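Local atomic coordinates of mandelate racemase / muconate lactonizing enzyme (Burkholderia pseudomallei, PDB entry 2POD), a protein that is of unknown function but belongs to the enolase superfamily and may act as a lyase. Residues G34-G39 and D295-G300; E44-E49 and R84-L89; Y240-H245 and S264-C269. All coordinates share one frame; numbering follows the deposited sequence.

Contacts 1 and 2 are neighbours, their centres about 10 Å apart, and they touch directly: R84 NH1 of contact 2 probably donates to G39 O of contact 1 over 3.1 Å. Contact 1 joins the N-terminal domain to the barrel, while contact 2 packs two helices within that N-terminal domain, and both reach the second subunit. Contact 3 belongs to the barrel itself, its centre about 26 Å from that of contact 1 and 35 Å from that of contact 2. Contacts 1 and 3 both lie near a bound sodium ion, whose site is formed by E220, E246 and E272: the side chain of W298 is about 6 Å from sodium and that of W244 about 8 Å.

Contact 1: residues G34-G39 and D295-G300; sequences GETFYG and DISWCG
T36 and F37 each make one hydrogen bond that ties the end of strand 31-37 to the loop after strand 289-294. T36 OG1 donates to S297 O over 3.1 Å, coming from above the carbonyl plane; a chi1 of -171° swings the hydroxyl away from its own N and out to that oxygen. W298 NE1 gives its N-H to F37 O at 3.0 Å, in a bent bond of 143° that meets the indole at its edge but tilted from the ring plane.

Inside the loop, D295 OD1 accepts from both S297 N and S297 OG, the first bond closing an Asx turn. D295 OD2 turns the other way, to H322 ND1, an arrangement consistent with the His-Asp dyad of mandelate racemase relatives at the ends of the sixth and seventh barrel strands. The contact joins the end of an N-terminal-domain strand to a loop at the C-terminal end of the barrel strands.

Apolar packing follows further out. The Y38 and W298 rings are near parallel, planes 22° apart, yet slid so far that they barely overlap, and Y38 CD2 meets W298 CZ2 at 3.5 Å. L74 of the second subunit packs on both side chains.

Contact 2: residues E44-E49 and R84-L89; sequences EAYIHE and RGNSAL
Y46 reaches across to N86 with its hydroxyl and lays one edge of its ring along the backbone of G85, and this is the tight part of the contact. Y46 OH donates to N86 OD1 over 2.5 Å, a short distance whose exact value carries little weight at this resolution; it arrives tilted from the carbonyl plane, with the C=O...O angle at 115°. The two side chains cross at about a right angle, the amide plane turned 72° from the ring. The other end of the amide is also held, because N86 ND2 donates to L70 O, so the two bonds together fix which way the amide faces. Nearer the root of the ring, Y46 CD1 comes to 4.0 Å from G85 CA; with no side chain there, the helix backbone itself receives the ring edge. I47 CG1 and CD1 lie at the same 4.0 Å from G85 CA.

Helices 40-55 and 81-101 belong to the N-terminal capping domain of the enolase superfamily, where helices pack against an antiparallel sheet. The two short segments cross at -72°, their axes 9.1 Å apart at closest approach, and at so steep an angle few residues meet. V22 of strand 19-26 touches I47, A88 and L89.

Beyond G85 the contact thins to a single apolar touch at ordinary distance, I47 CG1 and L89 CD2 meeting tip to tip at 3.9 Å. On the subunit-facing side of helix 40-55, A45 packs on A45 of the second subunit, while partly exposed E49 accepts through OE1 from the backbone N of C41 of that same subunit.

Contact 3: residues Y240-H245 and S264-C269; sequences YETFWH and SLAPVC
A beta-alpha-beta crossover of the barrel brings strands 244-246 and 268-270 side by side, parallel, with helix 257-263 between them in the chain. H245 pairs with V268: H245 N donates to P267 O at 3.0 Å and C269 N to H245 O at 2.8 Å, both nearly straight.

Two rings are covered on one face by residues of 264-269. A266 CB sits over the centre of the H245 ring, 3.5 Å from its centroid and almost on the ring normal, a CH-pi contact. C269 does the same for W244: CB lies 3.5 Å from the centroid of the five-membered ring, and SG, anti to the backbone N (chi1 -179°), lies over the same face, nearest CE2 where the two rings join, as a sulfur-aromatic contact. W244 NE1 hydrogen-bonds to E246 OE1, which links this packing to a ligand of the sodium ion. P267 CD touches F243 O at 3.4 Å.

At the edge of the imidazole, H245 ND1 donates to S264 OG over 2.8 Å, somewhat out of the ring plane, while NE2 makes a weak bond to T242 OG1. S264 OG in turn bonds to A266 O, in the carbonyl plane and on a lone pair. If S264 gives its hydrogen to A266 O, it accepts from ND1, consistent with a proton there; the weak NE2 bond says little about the other nitrogen.

Contact 1: residues G34-G39 and D295-G300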
# COMPACT_ATOMS: atom_id res chain seq x y z
N GLY B 34 -7.02 -20.72 39.71
CA GLY B 34 -7.22 -19.69 38.70
C GLY B 34 -8.01 -18.50 39.22
O GLY B 34 -8.61 -18.55 40.29
N GLU B 35 -7.99 -17.43 38.43
CA GLU B 35 -8.70 -16.20 38.77
C GLU B 35 -9.11 -15.46 37.50
O GLU B 35 -8.39 -15.51 36.51
CB GLU B 35 -7.80 -15.31 39.61
CG GLU B 35 -8.50 -14.25 40.41
CD GLU B 35 -7.52 -13.37 41.14
OE1 GLU B 35 -6.80 -12.62 40.46
OE2 GLU B 35 -7.45 -13.44 42.38
N THR B 36 -10.24 -14.77 37.55
CA THR B 36 -10.53 -13.68 36.62
C THR B 36 -11.40 -12.57 37.23
O THR B 36 -11.98 -12.75 38.30
CB THR B 36 -11.16 -14.18 35.30
OG1 THR B 36 -11.23 -13.11 34.36
CG2 THR B 36 -12.55 -14.76 35.53
N PHE B 37 -11.50 -11.44 36.54
CA PHE B 37 -12.10 -10.24 37.08
C PHE B 37 -13.10 -9.62 36.09
O PHE B 37 -12.93 -9.75 34.87
CB PHE B 37 -11.01 -9.24 37.44
CG PHE B 37 -11.39 -8.26 38.52
CD1 PHE B 37 -11.29 -8.61 39.87
CD2 PHE B 37 -11.82 -6.97 38.20
CE1 PHE B 37 -11.62 -7.70 40.88
CE2 PHE B 37 -12.15 -6.05 39.20
CZ PHE B 37 -12.06 -6.42 40.54
N TYR B 38 -14.12 -8.94 36.64
CA TYR B 38 -15.34 -8.53 35.94
C TYR B 38 -16.24 -9.66 35.47
O TYR B 38 -15.75 -10.72 35.08
CB TYR B 38 -15.08 -7.53 34.79
CG TYR B 38 -14.40 -6.25 35.22
CD1 TYR B 38 -14.81 -5.56 36.37
CD2 TYR B 38 -13.36 -5.72 34.48
CE1 TYR B 38 -14.18 -4.38 36.76
CE2 TYR B 38 -12.72 -4.55 34.86
CZ TYR B 38 -13.13 -3.88 36.00
OH TYR B 38 -12.50 -2.72 36.36
N GLY B 39 -17.55 -9.41 35.51
CA GLY B 39 -18.57 -10.32 34.98
C GLY B 39 -18.45 -11.73 35.52
O GLY B 39 -18.54 -12.70 34.76
N ASP B 295 -3.68 -8.46 29.75
CA ASP B 295 -4.17 -9.01 31.00
C ASP B 295 -4.34 -10.51 30.86
O ASP B 295 -5.16 -10.95 30.06
CB ASP B 295 -5.51 -8.35 31.38
CG ASP B 295 -5.98 -8.74 32.77
OD1 ASP B 295 -6.27 -9.93 33.00
OD2 ASP B 295 -6.07 -7.85 33.64
N ILE B 296 -3.62 -11.29 31.66
CA ILE B 296 -3.68 -12.76 31.55
C ILE B 296 -5.02 -13.41 31.88
O ILE B 296 -5.30 -14.52 31.43
CB ILE B 296 -2.46 -13.51 32.21
CG1 ILE B 296 -2.74 -13.98 33.64
CG2 ILE B 296 -1.13 -12.77 32.01
CD1 ILE B 296 -2.58 -12.93 34.70
N SER B 297 -5.87 -12.72 32.63
CA SER B 297 -7.22 -13.21 32.89
C SER B 297 -8.26 -12.80 31.84
O SER B 297 -9.40 -13.27 31.88
CB SER B 297 -7.69 -12.78 34.27
OG SER B 297 -7.96 -11.39 34.30
N TRP B 298 -7.88 -11.92 30.91
CA TRP B 298 -8.80 -11.45 29.87
C TRP B 298 -8.37 -11.87 28.47
O TRP B 298 -9.17 -11.77 27.54
CB TRP B 298 -9.00 -9.92 29.91
CG TRP B 298 -9.52 -9.37 31.22
CD1 TRP B 298 -10.21 -10.06 32.18
CD2 TRP B 298 -9.40 -8.03 31.69
NE1 TRP B 298 -10.51 -9.22 33.23
CE2 TRP B 298 -10.03 -7.97 32.96
CE3 TRP B 298 -8.81 -6.86 31.18
CZ2 TRP B 298 -10.09 -6.80 33.71
CZ3 TRP B 298 -8.87 -5.69 31.94
CH2 TRP B 298 -9.51 -5.67 33.19
N CYS B 299 -7.12 -12.33 28.32
CA CYS B 299 -6.50 -12.47 27.00
C CYS B 299 -6.38 -13.90 26.49
O CYS B 299 -5.98 -14.11 25.35
CB CYS B 299 -5.13 -11.79 26.96
SG CYS B 299 -3.80 -12.73 27.75
N GLY B 300 -6.71 -14.89 27.32
CA GLY B 300 -6.61 -16.29 26.92
C GLY B 300 -5.66 -17.09 27.80
O GLY B 300 -5.28 -18.21 27.45

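Contact 2: residues E44-E49 and R84-L89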
# COMPACT_ATOMS: atom_id res chain seq x y z
N GLU B 44 -18.47 -17.62 35.40
CA GLU B 44 -18.81 -18.83 36.17
C GLU B 44 -19.83 -19.70 35.45
O GLU B 44 -19.65 -20.92 35.34
CB GLU B 44 -19.31 -18.46 37.58
CG GLU B 44 -19.95 -19.62 38.35
CD GLU B 44 -20.44 -19.23 39.73
OE1 GLU B 44 -19.75 -19.54 40.72
OE2 GLU B 44 -21.53 -18.61 39.81
N ALA B 45 -20.88 -19.07 34.94
CA ALA B 45 -21.94 -19.80 34.25
C ALA B 45 -21.43 -20.50 33.00
O ALA B 45 -21.84 -21.63 32.71
CB ALA B 45 -23.10 -18.88 33.92
N TYR B 46 -20.51 -19.84 32.28
CA TYR B 46 -19.82 -20.43 31.13
C TYR B 46 -18.99 -21.67 31.51
O TYR B 46 -19.04 -22.69 30.81
CB TYR B 46 -18.93 -19.40 30.42
CG TYR B 46 -17.86 -20.03 29.56
CD1 TYR B 46 -16.53 -20.11 29.99
CD2 TYR B 46 -18.19 -20.61 28.32
CE1 TYR B 46 -15.57 -20.72 29.22
CE2 TYR B 46 -17.22 -21.22 27.54
CZ TYR B 46 -15.92 -21.27 27.99
OH TYR B 46 -14.97 -21.88 27.22
N ILE B 47 -18.20 -21.55 32.58
CA ILE B 47 -17.37 -22.66 33.05
C ILE B 47 -18.18 -23.93 33.30
O ILE B 47 -17.84 -24.99 32.78
CB ILE B 47 -16.52 -22.28 34.27
CG1 ILE B 47 -15.38 -21.34 33.85
CG2 ILE B 47 -15.96 -23.53 34.98
CD1 ILE B 47 -14.63 -20.71 35.01
N HIS B 48 -19.29 -23.79 34.03
CA HIS B 48 -20.12 -24.93 34.39
C HIS B 48 -21.01 -25.41 33.24
O HIS B 48 -21.36 -26.59 33.17
CB HIS B 48 -20.94 -24.63 35.66
CG HIS B 48 -20.10 -24.34 36.86
ND1 HIS B 48 -19.31 -25.30 37.47
CD2 HIS B 48 -19.91 -23.20 37.57
CE1 HIS B 48 -18.68 -24.76 38.50
NE2 HIS B 48 -19.02 -23.49 38.58
N GLU B 49 -21.37 -24.50 32.33
CA GLU B 49 -22.22 -24.83 31.18
C GLU B 49 -21.52 -25.64 30.08
O GLU B 49 -22.12 -26.54 29.50
CB GLU B 49 -22.87 -23.58 30.60
CG GLU B 49 -24.06 -23.85 29.69
CD GLU B 49 -24.65 -22.58 29.11
OE1 GLU B 49 -25.83 -22.62 28.70
OE2 GLU B 49 -23.96 -21.54 29.09
N ARG B 84 -12.69 -15.00 29.52
CA ARG B 84 -12.26 -14.84 30.91
C ARG B 84 -12.33 -16.17 31.68
O ARG B 84 -11.47 -16.45 32.52
CB ARG B 84 -13.08 -13.77 31.61
CG ARG B 84 -12.91 -12.36 31.04
CD ARG B 84 -13.57 -11.29 31.93
NE ARG B 84 -14.92 -11.65 32.36
CZ ARG B 84 -16.03 -11.42 31.66
NH1 ARG B 84 -17.20 -11.80 32.14
NH2 ARG B 84 -15.98 -10.81 30.48
N GLY B 85 -13.34 -16.98 31.37
CA GLY B 85 -13.50 -18.30 31.97
C GLY B 85 -12.36 -19.22 31.56
O GLY B 85 -11.74 -19.87 32.41
N ASN B 86 -12.08 -19.24 30.26
CA ASN B 86 -10.94 -19.96 29.70
C ASN B 86 -9.62 -19.54 30.32
O ASN B 86 -8.79 -20.39 30.66
CB ASN B 86 -10.88 -19.81 28.19
CG ASN B 86 -11.99 -20.57 27.49
OD1 ASN B 86 -12.61 -21.46 28.07
ND2 ASN B 86 -12.25 -20.22 26.23
N SER B 87 -9.43 -18.24 30.50
CA SER B 87 -8.19 -17.72 31.05
C SER B 87 -7.97 -18.10 32.51
O SER B 87 -6.85 -18.46 32.88
CB SER B 87 -8.12 -16.21 30.87
OG SER B 87 -8.50 -15.84 29.57
N ALA B 88 -9.02 -18.03 33.32
CA ALA B 88 -8.98 -18.51 34.71
C ALA B 88 -8.66 -20.01 34.78
O ALA B 88 -7.76 -20.41 35.51
CB ALA B 88 -10.31 -18.21 35.42
N LEU B 89 -9.39 -20.80 34.00
CA LEU B 89 -9.12 -22.23 33.82
C LEU B 89 -7.67 -22.52 33.43
O LEU B 89 -7.07 -23.49 33.91
CB LEU B 89 -10.05 -22.79 32.75
CG LEU B 89 -11.20 -23.73 33.11
CD1 LEU B 89 -11.48 -23.88 34.59
CD2 LEU B 89 -12.46 -23.38 32.35

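Contact 3: residues Y240-H245 and S264-C269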
# COMPACT_ATOMS: atom_id res chain seq x y z
N TYR B 240 4.31 17.61 28.64
CA TYR B 240 4.60 16.96 29.91
C TYR B 240 5.40 15.66 29.80
O TYR B 240 5.64 14.99 30.81
CB TYR B 240 3.31 16.69 30.68
CG TYR B 240 2.61 17.94 31.16
CD1 TYR B 240 3.13 18.68 32.23
CD2 TYR B 240 1.45 18.39 30.55
CE1 TYR B 240 2.49 19.82 32.68
CE2 TYR B 240 0.81 19.54 30.99
CZ TYR B 240 1.34 20.25 32.06
OH TYR B 240 0.71 21.39 32.51
N GLU B 241 5.80 15.31 28.58
CA GLU B 241 6.64 14.13 28.32
C GLU B 241 6.20 12.88 29.08
O GLU B 241 6.97 12.28 29.84
CB GLU B 241 8.12 14.46 28.55
CG GLU B 241 8.90 14.77 27.27
CD GLU B 241 9.90 15.92 27.43
OE1 GLU B 241 10.44 16.38 26.39
OE2 GLU B 241 10.15 16.36 28.57
N THR B 242 4.94 12.50 28.88
CA THR B 242 4.36 11.32 29.51
C THR B 242 4.98 10.02 28.98
O THR B 242 5.48 9.96 27.85
CB THR B 242 2.83 11.29 29.32
OG1 THR B 242 2.51 11.43 27.93
CG2 THR B 242 2.18 12.42 30.10
N PHE B 243 4.97 8.98 29.81
CA PHE B 243 5.65 7.74 29.49
C PHE B 243 4.89 6.88 28.47
O PHE B 243 5.50 6.28 27.59
CB PHE B 243 5.95 6.95 30.76
CG PHE B 243 6.88 5.80 30.57
CD1 PHE B 243 8.24 6.01 30.40
CD2 PHE B 243 6.39 4.49 30.55
CE1 PHE B 243 9.10 4.95 30.21
CE2 PHE B 243 7.25 3.41 30.36
CZ PHE B 243 8.61 3.64 30.20
N TRP B 244 3.56 6.81 28.61
CA TRP B 244 2.70 6.14 27.65
C TRP B 244 1.25 6.60 27.69
O TRP B 244 0.77 7.05 28.72
CB TRP B 244 2.83 4.60 27.72
CG TRP B 244 2.03 3.82 28.78
CD1 TRP B 244 0.72 4.00 29.14
CD2 TRP B 244 2.50 2.69 29.53
NE1 TRP B 244 0.36 3.08 30.08
CE2 TRP B 244 1.43 2.26 30.34
CE3 TRP B 244 3.73 2.02 29.61
CZ2 TRP B 244 1.54 1.17 31.21
CZ3 TRP B 244 3.84 0.93 30.48
CH2 TRP B 244 2.75 0.53 31.27
N HIS B 245 0.57 6.49 26.56
CA HIS B 245 -0.87 6.73 26.48
C HIS B 245 -1.63 5.43 26.28
O HIS B 245 -1.52 4.78 25.23
CB HIS B 245 -1.19 7.73 25.36
CG HIS B 245 -0.61 9.09 25.57
ND1 HIS B 245 -0.40 9.97 24.53
CD2 HIS B 245 -0.21 9.73 26.69
CE1 HIS B 245 0.12 11.09 25.01
NE2 HIS B 245 0.25 10.97 26.32
N SER B 264 0.88 11.46 18.59
CA SER B 264 1.14 11.35 20.02
C SER B 264 2.63 11.18 20.25
O SER B 264 3.23 10.25 19.71
CB SER B 264 0.36 10.16 20.60
OG SER B 264 0.70 9.90 21.95
N LEU B 265 3.21 12.09 21.03
CA LEU B 265 4.62 12.00 21.43
C LEU B 265 4.88 10.77 22.28
O LEU B 265 5.79 9.99 21.98
CB LEU B 265 5.08 13.27 22.15
CG LEU B 265 6.56 13.69 22.18
CD1 LEU B 265 7.10 13.83 23.59
CD2 LEU B 265 7.52 12.85 21.30
N ALA B 266 4.06 10.57 23.32
CA ALA B 266 4.08 9.32 24.07
C ALA B 266 3.64 8.13 23.21
O ALA B 266 2.71 8.25 22.42
CB ALA B 266 3.23 9.42 25.31
N PRO B 267 4.32 6.98 23.38
CA PRO B 267 3.90 5.77 22.67
C PRO B 267 2.56 5.25 23.18
O PRO B 267 2.23 5.43 24.36
CB PRO B 267 5.01 4.77 23.00
CG PRO B 267 5.62 5.27 24.27
CD PRO B 267 5.51 6.76 24.22
N VAL B 268 1.79 4.63 22.29
CA VAL B 268 0.55 4.00 22.71
C VAL B 268 0.74 2.65 23.41
O VAL B 268 1.55 1.82 23.00
CB VAL B 268 -0.63 4.08 21.67
CG1 VAL B 268 -0.30 4.98 20.49
CG2 VAL B 268 -1.12 2.72 21.23
N CYS B 269 0.02 2.50 24.51
CA CYS B 269 -0.00 1.26 25.24
C CYS B 269 -1.37 0.62 25.00
O CYS B 269 -2.41 1.24 25.21
CB CYS B 269 0.22 1.53 26.73
SG CYS B 269 0.24 0.09 27.76